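Local coordinates for DNA primase (Helicobacter pylori, PDB 4EHS), which makes the short RNA primers that DNA polymerase extends and, through the C-terminal domain described here, binds the DnaB helicase, whose activity the primase stimulates, at residues Pro28-Leu33 with Ile104-Glu109; Glu34-Arg39 with Glu97-Leu102; Ile55-Gly58 with Lys63-Glu66. All coordinates share one frame; numbering follows the deposited sequence.

Contact 1 of 3, residues Pro28-Leu33 with Ile104-Glu109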
loop_
_atom_site.group_PDB
_atom_site.type_symbol
_atom_site.label_atom_id
_atom_site.label_comp_id
_atom_site.label_asym_id
_atom_site.label_seq_id
_atom_site.Cartn_x
_atom_site.Cartn_y
_atom_site.Cartn_z
ATOM N N PRO A 28 10.993 20.591 -8.533
ATOM C CA PRO A 28 12.278 19.978 -8.243
ATOM C C PRO A 28 12.561 18.767 -9.084
ATOM O O PRO A 28 11.652 18.148 -9.641
ATOM C CB PRO A 28 12.148 19.560 -6.754
ATOM C CG PRO A 28 10.642 19.314 -6.609
ATOM C CD PRO A 28 9.974 20.296 -7.487
ATOM N N SER A 29 13.834 18.400 -9.122
ATOM C CA SER A 29 14.274 17.145 -9.702
ATOM C C SER A 29 13.795 16.019 -8.764
ATOM O O SER A 29 13.469 16.289 -7.558
ATOM C CB SER A 29 15.805 17.068 -9.820
ATOM O OG SER A 29 16.444 16.869 -8.506
ATOM N N LEU A 30 13.699 14.786 -9.297
ATOM C CA LEU A 30 13.249 13.722 -8.442
ATOM C C LEU A 30 14.295 13.445 -7.363
ATOM O O LEU A 30 13.944 13.187 -6.212
ATOM C CB LEU A 30 12.938 12.453 -9.254
ATOM C CG LEU A 30 12.358 11.279 -8.484
ATOM C CD1 LEU A 30 10.981 11.669 -8.020
ATOM C CD2 LEU A 30 12.441 10.033 -9.424
ATOM N N GLU A 31 15.586 13.611 -7.682
ATOM C CA GLU A 31 16.620 13.246 -6.737
ATOM C C GLU A 31 16.532 14.265 -5.587
ATOM O O GLU A 31 16.578 13.868 -4.401
ATOM C CB GLU A 31 18.030 13.204 -7.399
ATOM C CG GLU A 31 19.113 13.158 -6.342
ATOM C CD GLU A 31 20.476 12.722 -6.879
ATOM O OE1 GLU A 31 20.579 12.346 -8.055
ATOM O OE2 GLU A 31 21.432 12.726 -6.102
ATOM N N PHE A 32 16.308 15.542 -5.919
ATOM C CA PHE A 32 16.153 16.560 -4.892
ATOM C C PHE A 32 14.904 16.251 -4.030
ATOM O O PHE A 32 14.903 16.353 -2.820
ATOM C CB PHE A 32 15.981 17.961 -5.509
ATOM C CG PHE A 32 15.908 19.093 -4.439
ATOM C CD1 PHE A 32 17.074 19.660 -3.904
ATOM C CD2 PHE A 32 14.670 19.519 -3.971
ATOM C CE1 PHE A 32 16.958 20.674 -2.937
ATOM C CE2 PHE A 32 14.544 20.534 -3.006
ATOM C CZ PHE A 32 15.708 21.082 -2.489
ATOM N N LEU A 33 13.823 15.921 -4.681
ATOM C CA LEU A 33 12.598 15.621 -3.916
ATOM C C LEU A 33 12.776 14.395 -3.006
ATOM O O LEU A 33 12.272 14.414 -1.862
ATOM C CB LEU A 33 11.439 15.310 -4.879
ATOM C CG LEU A 33 10.080 15.061 -4.262
ATOM C CD1 LEU A 33 9.655 16.267 -3.401
ATOM C CD2 LEU A 33 9.041 14.833 -5.382
ATOM N N ILE A 104 4.686 10.927 -4.271
ATOM C CA ILE A 104 3.714 9.892 -4.655
ATOM C C ILE A 104 3.081 10.201 -5.993
ATOM O O ILE A 104 2.951 9.271 -6.815
ATOM C CB ILE A 104 2.669 9.687 -3.552
ATOM C CG1 ILE A 104 3.353 9.199 -2.262
ATOM C CG2 ILE A 104 1.610 8.633 -3.980
ATOM C CD1 ILE A 104 2.430 9.365 -1.032
ATOM N N LEU A 105 2.647 11.453 -6.182
ATOM C CA LEU A 105 2.087 11.912 -7.490
ATOM C C LEU A 105 3.044 11.597 -8.625
ATOM O O LEU A 105 2.629 10.952 -9.630
ATOM C CB LEU A 105 1.691 13.410 -7.473
ATOM C CG LEU A 105 1.197 14.035 -8.797
ATOM C CD1 LEU A 105 -0.183 13.553 -9.173
ATOM C CD2 LEU A 105 1.200 15.543 -8.735
ATOM N N ARG A 106 4.320 11.970 -8.499
ATOM C CA ARG A 106 5.317 11.510 -9.471
ATOM C C ARG A 106 5.395 10.026 -9.774
ATOM O O ARG A 106 5.447 9.617 -10.959
ATOM C CB ARG A 106 6.701 12.042 -9.157
ATOM C CG ARG A 106 6.592 13.570 -9.311
ATOM C CD ARG A 106 7.958 14.164 -9.431
ATOM N NE ARG A 106 7.895 15.641 -9.654
ATOM C CZ ARG A 106 9.022 16.364 -9.627
ATOM N NH1 ARG A 106 10.188 15.752 -9.434
ATOM N NH2 ARG A 106 8.972 17.660 -9.776
ATOM N N TYR A 107 5.340 9.216 -8.730
ATOM C CA TYR A 107 5.309 7.761 -8.910
ATOM C C TYR A 107 4.110 7.361 -9.809
ATOM O O TYR A 107 4.266 6.598 -10.754
ATOM C CB TYR A 107 5.184 7.093 -7.534
ATOM C CG TYR A 107 4.974 5.611 -7.645
ATOM C CD1 TYR A 107 6.062 4.732 -7.714
ATOM C CD2 TYR A 107 3.690 5.099 -7.680
ATOM C CE1 TYR A 107 5.876 3.356 -7.843
ATOM C CE2 TYR A 107 3.496 3.733 -7.827
ATOM C CZ TYR A 107 4.578 2.872 -7.868
ATOM O OH TYR A 107 4.325 1.495 -8.000
ATOM N N PHE A 108 2.942 7.853 -9.513
ATOM C CA PHE A 108 1.749 7.468 -10.307
ATOM C C PHE A 108 1.755 8.063 -11.722
ATOM O O PHE A 108 1.273 7.403 -12.675
ATOM C CB PHE A 108 0.451 7.781 -9.591
ATOM C CG PHE A 108 0.140 6.829 -8.470
ATOM C CD1 PHE A 108 -0.250 5.512 -8.739
ATOM C CD2 PHE A 108 0.222 7.233 -7.157
ATOM C CE1 PHE A 108 -0.529 4.626 -7.692
ATOM C CE2 PHE A 108 -0.111 6.366 -6.101
ATOM C CZ PHE A 108 -0.447 5.054 -6.354
ATOM N N GLU A 109 2.355 9.248 -11.886
ATOM C CA GLU A 109 2.499 9.788 -13.245
ATOM C C GLU A 109 3.391 8.872 -14.080
ATOM O O GLU A 109 3.050 8.555 -15.245
ATOM C CB GLU A 109 3.002 11.254 -13.155
ATOM C CG GLU A 109 1.903 12.235 -12.736
ATOM C CD GLU A 109 2.423 13.682 -12.550
ATOM O OE1 GLU A 109 3.659 13.835 -12.359
ATOM O OE2 GLU A 109 1.595 14.634 -12.593
#
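R106 reaches across from helix 96-117 to the N-capped start of helix 30-43 and grips the carbonyl of P28 with both terminal nitrogens, a tie within the helical helicase-binding domain. This fork is the tight part. R106 NH2 donates to P28 O at 2.7 Å and NH1 to the same atom at 2.8 Å; both bonds are bent, with N-H...O angles of 146° and 140°. The oxygen lies in the guanidinium plane, whereas from the carbonyl's side NH2 is in plane and NH1 stands above it. P28 CD also presses on R106 NH2 at 3.6 Å. The arginine gets there because its chain runs extended from CG to NE, bridging backbones that come no closer than 8.3 Å between the CA atoms of L30 and R106.

Packing is looser around the aliphatic stem. L30 CD1 meets R106 CD at 4.2 Å; L33 CD2 touches R106 CD at the same distance, lies over one face of the guanidinium and also packs on L102. On the exposed side, the CB of S29 points away from R106 and its hydroxyl serves its own helix as the N-cap: S29 OG accepts from F32 N at 2.9 Å.

Contact 2 of 3, residues Glu34-Arg39 with Glu97-Leu102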
loop_
_atom_site.group_PDB
_atom_site.type_symbol
_atom_site.label_atom_id
_atom_site.label_comp_id
_atom_site.label_asym_id
_atom_site.label_seq_id
_atom_site.Cartn_x
_atom_site.Cartn_y
_atom_site.Cartn_z
ATOM N N GLU A 34 13.456 13.353 -3.459
ATOM C CA GLU A 34 13.671 12.170 -2.589
ATOM C C GLU A 34 14.527 12.541 -1.367
ATOM O O GLU A 34 14.267 12.112 -0.212
ATOM C CB GLU A 34 14.381 11.072 -3.376
ATOM C CG GLU A 34 13.432 10.473 -4.444
ATOM C CD GLU A 34 13.983 9.231 -5.099
ATOM O OE1 GLU A 34 15.004 8.703 -4.624
ATOM O OE2 GLU A 34 13.297 8.782 -6.081
ATOM N N LYS A 35 15.546 13.364 -1.635
ATOM C CA LYS A 35 16.392 13.853 -0.516
ATOM C C LYS A 35 15.601 14.628 0.500
ATOM O O LYS A 35 15.825 14.484 1.732
ATOM C CB LYS A 35 17.552 14.760 -1.067
ATOM C CG LYS A 35 18.648 13.898 -1.662
ATOM C CD LYS A 35 19.881 14.815 -1.963
ATOM C CE LYS A 35 19.776 15.413 -3.310
ATOM N NZ LYS A 35 21.123 15.963 -3.799
ATOM N N LEU A 36 14.724 15.475 -0.002
ATOM C CA LEU A 36 13.926 16.380 0.825
ATOM C C LEU A 36 13.019 15.577 1.715
ATOM O O LEU A 36 12.981 15.824 2.913
ATOM C CB LEU A 36 13.218 17.442 -0.006
ATOM C CG LEU A 36 12.401 18.494 0.727
ATOM C CD1 LEU A 36 13.326 19.348 1.582
ATOM C CD2 LEU A 36 11.674 19.355 -0.311
ATOM N N VAL A 37 12.363 14.594 1.105
ATOM C CA VAL A 37 11.383 13.771 1.821
ATOM C C VAL A 37 12.145 13.030 2.943
ATOM O O VAL A 37 11.699 13.043 4.103
ATOM C CB VAL A 37 10.618 12.839 0.837
ATOM C CG1 VAL A 37 9.904 11.766 1.643
ATOM C CG2 VAL A 37 9.544 13.623 0.061
ATOM N N ILE A 38 13.302 12.428 2.641
ATOM C CA ILE A 38 14.015 11.653 3.623
ATOM C C ILE A 38 14.559 12.568 4.731
ATOM O O ILE A 38 14.662 12.172 5.908
ATOM C CB ILE A 38 15.113 10.828 2.952
ATOM C CG1 ILE A 38 14.425 9.731 2.077
ATOM C CG2 ILE A 38 15.984 10.117 4.014
ATOM C CD1 ILE A 38 15.403 9.043 1.139
ATOM N N ARG A 39 14.969 13.762 4.292
ATOM C CA ARG A 39 15.525 14.730 5.297
ATOM C C ARG A 39 14.447 15.082 6.368
ATOM O O ARG A 39 14.727 15.198 7.613
ATOM C CB ARG A 39 16.038 15.984 4.532
ATOM C CG ARG A 39 16.603 16.973 5.610
ATOM C CD ARG A 39 17.796 16.388 6.366
ATOM N NE ARG A 39 18.251 17.546 7.178
ATOM C CZ ARG A 39 19.193 18.368 6.753
ATOM N NH1 ARG A 39 19.980 18.026 5.704
ATOM N NH2 ARG A 39 19.434 19.492 7.478
ATOM N N GLU A 97 3.980 17.066 4.283
ATOM C CA GLU A 97 2.978 16.352 3.527
ATOM C C GLU A 97 2.863 16.785 2.081
ATOM O O GLU A 97 2.598 15.953 1.232
ATOM C CB GLU A 97 1.607 16.440 4.207
ATOM C CG GLU A 97 1.638 15.516 5.373
ATOM C CD GLU A 97 0.293 15.389 6.067
ATOM O OE1 GLU A 97 -0.769 15.513 5.360
ATOM O OE2 GLU A 97 0.324 15.067 7.287
ATOM N N LYS A 98 3.068 18.055 1.769
ATOM C CA LYS A 98 3.063 18.483 0.355
ATOM C C LYS A 98 4.196 17.822 -0.441
ATOM O O LYS A 98 3.994 17.427 -1.572
ATOM C CB LYS A 98 3.198 19.992 0.286
ATOM C CG LYS A 98 3.311 20.564 -1.101
ATOM C CD LYS A 98 3.950 21.940 -0.983
ATOM C CE LYS A 98 3.759 22.818 -2.209
ATOM N NZ LYS A 98 4.952 22.767 -3.096
ATOM N N GLU A 99 5.389 17.656 0.157
ATOM C CA GLU A 99 6.477 17.014 -0.567
ATOM C C GLU A 99 6.232 15.519 -0.628
ATOM O O GLU A 99 6.569 14.930 -1.640
ATOM C CB GLU A 99 7.821 17.208 0.137
ATOM C CG GLU A 99 8.206 18.657 0.503
ATOM C CD GLU A 99 8.096 19.637 -0.640
ATOM O OE1 GLU A 99 8.032 19.200 -1.809
ATOM O OE2 GLU A 99 8.052 20.885 -0.356
ATOM N N LEU A 100 5.627 14.912 0.417
ATOM C CA LEU A 100 5.326 13.457 0.312
ATOM C C LEU A 100 4.277 13.262 -0.821
ATOM O O LEU A 100 4.389 12.347 -1.698
ATOM C CB LEU A 100 4.825 12.913 1.681
ATOM C CG LEU A 100 4.438 11.434 1.617
ATOM C CD1 LEU A 100 5.548 10.461 1.211
ATOM C CD2 LEU A 100 3.848 11.111 3.005
ATOM N N ARG A 101 3.296 14.135 -0.851
ATOM C CA ARG A 101 2.261 14.008 -1.873
ATOM C C ARG A 101 2.871 14.149 -3.285
ATOM O O ARG A 101 2.500 13.433 -4.229
ATOM C CB ARG A 101 1.120 15.048 -1.661
ATOM C CG ARG A 101 0.021 14.676 -0.663
ATOM C CD ARG A 101 -1.302 15.525 -0.805
ATOM N NE ARG A 101 -1.004 16.936 -0.918
ATOM C CZ ARG A 101 -0.692 17.740 0.115
ATOM N NH1 ARG A 101 -0.740 17.293 1.370
ATOM N NH2 ARG A 101 -0.385 19.026 -0.128
ATOM N N LEU A 102 3.828 15.061 -3.446
ATOM C CA LEU A 102 4.427 15.222 -4.776
ATOM C C LEU A 102 5.264 14.031 -5.180
ATOM O O LEU A 102 5.198 13.638 -6.318
ATOM C CB LEU A 102 5.268 16.525 -4.750
ATOM C CG LEU A 102 5.916 16.903 -6.073
ATOM C CD1 LEU A 102 4.802 17.228 -7.042
ATOM C CD2 LEU A 102 6.903 18.105 -5.867
#
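L36 and E99 meet with a methyl set against a carboxylate: L36 CD2 lies 3.6 Å from E99 CD and 3.9 Å from each of E99 OE1 and OE2, and it stands over the flat face of the group. E99 presents that face by folding. Its CG is anti to its own carbonyl carbon, and the chain then bends at chi2 (-51°), laying CG as well as CD against the leucine. V37 meets mainly backbone. One branch, CG2, points into helix 97-102, 3.7 Å from E99 O and 4.0 Å from E99 CB, close to the peptide that leads into L100. The CA atoms of V37 and L100 are 6.3 Å apart, the nearest such pair here. The segment axes approach to 9.5 Å, with 136° between their N-to-C directions. No hydrogen bond crosses this helix-helix interface in the buried part of the all-helical, helicase-binding C-terminal domain, and the carboxylate of E99, with L36 and L33 against it, may be harder to ionise than one in water. Y40 of helix 30-43 also touches E99, and F96 touches V37; elsewhere on helix 30-43, I38 packs on L83 of helix 78-85.

Contact 3 of 3, residues Ile55-Gly58 with Lys63-Glu66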
loop_
_atom_site.group_PDB
_atom_site.type_symbol
_atom_site.label_atom_id
_atom_site.label_comp_id
_atom_site.label_asym_id
_atom_site.label_seq_id
_atom_site.Cartn_x
_atom_site.Cartn_y
_atom_site.Cartn_z
ATOM N N ILE A 55 4.401 4.904 1.523
ATOM C CA ILE A 55 5.513 4.637 0.679
ATOM C C ILE A 55 6.347 3.517 1.270
ATOM O O ILE A 55 6.312 3.212 2.506
ATOM C CB ILE A 55 6.400 5.908 0.347
ATOM C CG1 ILE A 55 6.922 6.520 1.664
ATOM C CG2 ILE A 55 5.578 6.943 -0.408
ATOM C CD1 ILE A 55 8.059 7.496 1.536
ATOM N N HIS A 56 7.092 2.915 0.387
ATOM C CA HIS A 56 8.113 1.958 0.779
ATOM C C HIS A 56 9.372 2.227 -0.007
ATOM O O HIS A 56 9.429 3.092 -0.930
ATOM C CB HIS A 56 7.580 0.520 0.549
ATOM C CG HIS A 56 7.178 0.273 -0.888
ATOM N ND1 HIS A 56 8.083 0.031 -1.848
ATOM C CD2 HIS A 56 5.948 0.323 -1.519
ATOM C CE1 HIS A 56 7.471 -0.088 -3.047
ATOM N NE2 HIS A 56 6.169 0.099 -2.850
ATOM N N SER A 57 10.413 1.454 0.319
ATOM C CA SER A 57 11.695 1.554 -0.292
ATOM C C SER A 57 11.695 1.553 -1.837
ATOM O O SER A 57 12.395 2.368 -2.455
ATOM C CB SER A 57 12.533 0.394 0.272
ATOM O OG SER A 57 13.741 0.346 -0.376
ATOM N N GLY A 58 10.897 0.677 -2.471
ATOM C CA GLY A 58 10.714 0.628 -3.938
ATOM C C GLY A 58 10.334 1.907 -4.668
ATOM O O GLY A 58 10.594 2.028 -5.867
ATOM N N LYS A 63 17.445 7.394 -3.885
ATOM C CA LYS A 63 17.889 7.464 -2.499
ATOM C C LYS A 63 17.338 6.254 -1.711
ATOM O O LYS A 63 17.119 6.304 -0.519
ATOM C CB LYS A 63 17.527 8.824 -1.823
ATOM C CG LYS A 63 18.156 10.046 -2.499
ATOM C CD LYS A 63 19.650 10.074 -2.300
ATOM C CE LYS A 63 20.315 11.058 -3.230
ATOM N NZ LYS A 63 21.784 11.178 -3.133
ATOM N N LYS A 64 17.273 5.121 -2.404
ATOM C CA LYS A 64 16.732 3.937 -1.785
ATOM C C LYS A 64 17.600 3.498 -0.604
ATOM O O LYS A 64 17.077 3.135 0.445
ATOM C CB LYS A 64 16.608 2.860 -2.851
ATOM C CG LYS A 64 16.103 1.551 -2.297
ATOM C CD LYS A 64 15.918 0.602 -3.480
ATOM C CE LYS A 64 14.945 -0.514 -3.128
ATOM N NZ LYS A 64 15.487 -1.229 -1.937
ATOM N N GLN A 65 18.921 3.552 -0.745
ATOM C CA GLN A 65 19.803 3.089 0.334
ATOM C C GLN A 65 19.621 3.949 1.585
ATOM O O GLN A 65 19.585 3.407 2.665
ATOM C CB GLN A 65 21.301 3.047 -0.089
ATOM C CG GLN A 65 21.459 2.111 -1.286
ATOM C CD GLN A 65 22.878 1.914 -1.799
ATOM O OE1 GLN A 65 23.877 2.249 -1.140
ATOM N NE2 GLN A 65 22.971 1.340 -2.993
ATOM N N GLU A 66 19.521 5.268 1.410
ATOM C CA GLU A 66 19.259 6.182 2.525
ATOM C C GLU A 66 17.953 5.827 3.241
ATOM O O GLU A 66 17.934 5.718 4.488
ATOM C CB GLU A 66 19.239 7.652 2.025
ATOM C CG GLU A 66 20.663 8.103 1.630
ATOM C CD GLU A 66 21.058 7.794 0.195
ATOM O OE1 GLU A 66 20.347 6.954 -0.443
ATOM O OE2 GLU A 66 22.124 8.349 -0.249
#
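S57 and K64 bring their CA atoms to 5.8 Å where the chain leaves the extended conformation of H56, turns into a short 3-10 segment at S57 and G58, and soon afterwards starts helix 64-71 of the helicase-binding domain, with K63 at the N-cap position and K64 in the first turn. The two side chains close this bend. S57 sends its hydroxyl anti to the backbone N (chi1 174°), and the lysine runs alongside it, stretched out as far as CE and then bent at its last torsion (chi4 -58°). That final kink turns the ammonium back onto the serine, where K64 NZ donates to S57 OG at 2.8 Å. Because the extended chain passes beside the oxygen and only its tip turns in, its carbons are close too: K64 CE is 3.1 Å and K64 CG 3.3 Å from S57 OG. The methylenes also pass near the serine carbonyl, with K64 CG 3.8 Å from S57 O. The H56 ring lies beside the turn with ND1 toward G58 N, which makes a weak, strongly bent bond to it (G58 N to H56 ND1 3.0 Å, 121°).

One turn further along helix 64-71, D68 joins the polar group: its OD1 is hydrogen-bonded to S57 OG, and its OD2 forms a long, weak ion pair with K64 NZ. With the lysine donating to it, the serine hydroxyl presumably donates its own hydrogen bond to D68 OD1, so it would link the two charged groups as acceptor and donor. K64 sits near a helix N-terminus, where a positive charge is generally unwelcome, and the carboxylate probably offsets part of that cost. What fastens the turn to the helix is thus a small polar network at the solvent-exposed K64, whose ammonium has one short bond to S57 OG and, in D68 OD2, a distant second partner.

How the contacts relate
Contacts 1 and 2 join the same two elements, helix 30-43 and helix 96-117, at successive places: contact 2 is buried and wholly nonpolar in its touching atoms apart from one carboxylate and a backbone carbonyl, whereas contact 1 lies at the surface and depends on charged hydrogen bonding to a carbonyl. The two adjoin through L33, and through P28 against L102. Contact 3 is a local surface closure, five residues apart in sequence and nested within the loops closed by the other two, held by a lysine-to-hydroxyl hydrogen bond. It still meets them: I55 packs on L100 and I104, and K63 lies against K35 and I38.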